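Local atomic coordinates of multicopper oxidase (Pseudomonas thermotolerans, PDB entry 6VOW), a protein that probably oxidises phenolic, lignin-related substrates in the manner of a laccase, using copper ions to pass the electrons on to dioxygen. Residues 405-408 / 414-417. Sequence-based numbering, arbitrary orientation.
Sequences REII and TYLL
A side-chain contact joins the loop 405-408, between strands 397-402 and 410-412, to strand 414-417 within the C-terminal cupredoxin-type region of this multicopper oxidase. The backbones stay well apart, with the CA atoms of Ile407 and Tyr415 11.3 Å from each other, and side chains bridge the interval. With CG anti to the backbone N (chi1 -174°), the Tyr415 ring brings its hydroxyl end up to the loop. Two aliphatic groups meet this hydroxyl from directions about a right angle apart: Ile407 CD1 lies 3.5 Å from Tyr415 OH, and Arg405 CD 3.6 Å from the same oxygen. The Ile407 CD1 methyl also reaches Tyr415 CE1 at 4.1 Å. Arg405, extended from CG to NE, runs past the tyrosine in the opposite sense, its guanidinium plane turned 61° from the ring. Its NH2 stops 3.1 Å from Leu416 O, but the angle is too poor for a hydrogen bond. Glu421 OE2 is hydrogen-bonded to Tyr415 OH, and its OE1 makes a long, weak ion pair with Arg405 NE. Cutting Arg405 back to an alanine would probably uncover one flank of the Tyr415 hydroxyl and take from Glu421 its weak ion-pair partner. Thr414 OG1 is hydrogen-bonded to ND1 of the copper ligand His391. Tyr415 packs on strands 397-402 and 422-428, while backbone hydrogen bonds of Tyr415 with Ile390 and of Leu417 with His388 pair outer strand 414-417 with strand 388-392.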
ATOM      1  N   ARG A 405       3.641  18.808  -9.661  1.00112.83           N
ATOM      2  CA  ARG A 405       3.743  19.030  -8.247  1.00 82.57           C
ATOM      3  C   ARG A 405       5.101  19.688  -7.977  1.00 81.23           C
ATOM      4  O   ARG A 405       6.048  19.567  -8.775  1.00 68.32           O
ATOM      5  CB  ARG A 405       3.571  17.681  -7.496  1.00 83.16           C
ATOM      6  CG  ARG A 405       2.258  16.937  -7.811  1.00 92.46           C
ATOM      7  CD  ARG A 405       1.868  15.784  -6.839  1.00111.11           C
ATOM      8  NE  ARG A 405       0.983  14.760  -7.472  1.00114.75           N
ATOM      9  CZ  ARG A 405      -0.014  14.062  -6.895  1.00104.05           C
ATOM     10  NH1 ARG A 405      -0.349  14.199  -5.606  1.00107.17           N
ATOM     11  NH2 ARG A 405      -0.703  13.202  -7.644  1.00110.45           N
ATOM     12  N   GLU A 406       5.196  20.435  -6.883  1.00 76.28           N
ATOM     13  CA  GLU A 406       6.506  20.739  -6.346  1.00 86.92           C
ATOM     14  C   GLU A 406       6.784  19.536  -5.456  1.00 80.40           C
ATOM     15  O   GLU A 406       5.884  19.106  -4.760  1.00 75.41           O
ATOM     16  CB  GLU A 406       6.520  22.068  -5.567  1.00 96.09           C
ATOM     17  CG  GLU A 406       7.918  22.553  -5.221  1.00 94.74           C
ATOM     18  CD  GLU A 406       8.847  22.608  -6.439  1.00114.27           C
ATOM     19  OE1 GLU A 406       8.633  23.507  -7.291  1.00124.20           O
ATOM     20  OE2 GLU A 406       9.774  21.748  -6.558  1.00102.70           O
ATOM     21  N   ILE A 407       7.984  18.946  -5.528  1.00 70.50           N
ATOM     22  CA  ILE A 407       8.326  17.765  -4.686  1.00 63.98           C
ATOM     23  C   ILE A 407       9.336  18.091  -3.583  1.00 60.73           C
ATOM     24  O   ILE A 407      10.377  18.666  -3.848  1.00 57.53           O
ATOM     25  CB  ILE A 407       8.878  16.607  -5.534  1.00 63.48           C
ATOM     26  CG1 ILE A 407       7.799  16.129  -6.538  1.00 64.07           C
ATOM     27  CG2 ILE A 407       9.399  15.446  -4.660  1.00 59.63           C
ATOM     28  CD1 ILE A 407       6.672  15.324  -5.943  1.00 51.40           C
ATOM     29  N   ILE A 408       9.013  17.703  -2.354  1.00 64.47           N
ATOM     30  CA  ILE A 408      10.005  17.559  -1.301  1.00 58.33           C
ATOM     31  C   ILE A 408      10.423  16.120  -1.406  1.00 51.08           C
ATOM     32  O   ILE A 408       9.619  15.244  -1.092  1.00 43.75           O
ATOM     33  CB  ILE A 408       9.427  17.776   0.097  1.00 63.59           C
ATOM     34  CG1 ILE A 408       8.882  19.218   0.188  1.00 61.65           C
ATOM     35  CG2 ILE A 408      10.510  17.427   1.148  1.00 56.72           C
ATOM     36  CD1 ILE A 408       8.352  19.555   1.551  1.00 68.04           C
ATOM     37  N   THR A 414       5.848   3.738  -4.034  1.00 46.31           N
ATOM     38  CA  THR A 414       4.777   4.157  -4.924  1.00 48.16           C
ATOM     39  C   THR A 414       4.703   5.623  -5.177  1.00 46.16           C
ATOM     40  O   THR A 414       4.836   6.390  -4.287  1.00 43.66           O
ATOM     41  CB  THR A 414       3.479   3.593  -4.382  1.00 43.21           C
ATOM     42  OG1 THR A 414       3.678   2.205  -4.425  1.00 44.65           O
ATOM     43  CG2 THR A 414       2.258   3.855  -5.299  1.00 52.24           C
ATOM     44  N   TYR A 415       4.504   5.999  -6.424  1.00 46.16           N
ATOM     45  CA  TYR A 415       4.274   7.394  -6.752  1.00 49.86           C
ATOM     46  C   TYR A 415       2.936   7.522  -7.469  1.00 48.24           C
ATOM     47  O   TYR A 415       2.689   6.854  -8.460  1.00 46.83           O
ATOM     48  CB  TYR A 415       5.342   7.982  -7.652  1.00 46.29           C
ATOM     49  CG  TYR A 415       5.122   9.455  -7.836  1.00 54.73           C
ATOM     50  CD1 TYR A 415       5.189  10.307  -6.713  1.00 53.70           C
ATOM     51  CD2 TYR A 415       4.818  10.024  -9.090  1.00 50.19           C
ATOM     52  CE1 TYR A 415       4.968  11.657  -6.818  1.00 52.86           C
ATOM     53  CE2 TYR A 415       4.591  11.417  -9.205  1.00 49.71           C
ATOM     54  CZ  TYR A 415       4.683  12.234  -8.059  1.00 56.23           C
ATOM     55  OH  TYR A 415       4.481  13.637  -8.059  1.00 58.92           O
ATOM     56  N   LEU A 416       2.087   8.395  -6.976  1.00 46.88           N
ATOM     57  CA  LEU A 416       0.774   8.626  -7.607  1.00 47.93           C
ATOM     58  C   LEU A 416       0.962   9.610  -8.793  1.00 46.94           C
ATOM     59  O   LEU A 416       1.102  10.866  -8.645  1.00 50.76           O
ATOM     60  CB  LEU A 416      -0.256   9.106  -6.535  1.00 44.23           C
ATOM     61  CG  LEU A 416      -1.705   9.303  -6.927  1.00 43.02           C
ATOM     62  CD1 LEU A 416      -2.368   8.063  -7.498  1.00 46.58           C
ATOM     63  CD2 LEU A 416      -2.474   9.810  -5.733  1.00 44.13           C
ATOM     64  N   LEU A 417       0.997   9.002  -9.960  1.00 45.32           N
ATOM     65  CA  LEU A 417       1.375   9.669 -11.176  1.00 44.87           C
ATOM     66  C   LEU A 417       0.180  10.319 -11.802  1.00 45.27           C
ATOM     67  O   LEU A 417      -0.701   9.631 -12.360  1.00 49.85           O
ATOM     68  CB  LEU A 417       1.966   8.671 -12.129  1.00 47.36           C
ATOM     69  CG  LEU A 417       2.711   9.312 -13.289  1.00 46.05           C
ATOM     70  CD1 LEU A 417       3.846  10.171 -12.813  1.00 45.93           C
ATOM     71  CD2 LEU A 417       3.231   8.153 -14.180  1.00 50.97           C
TER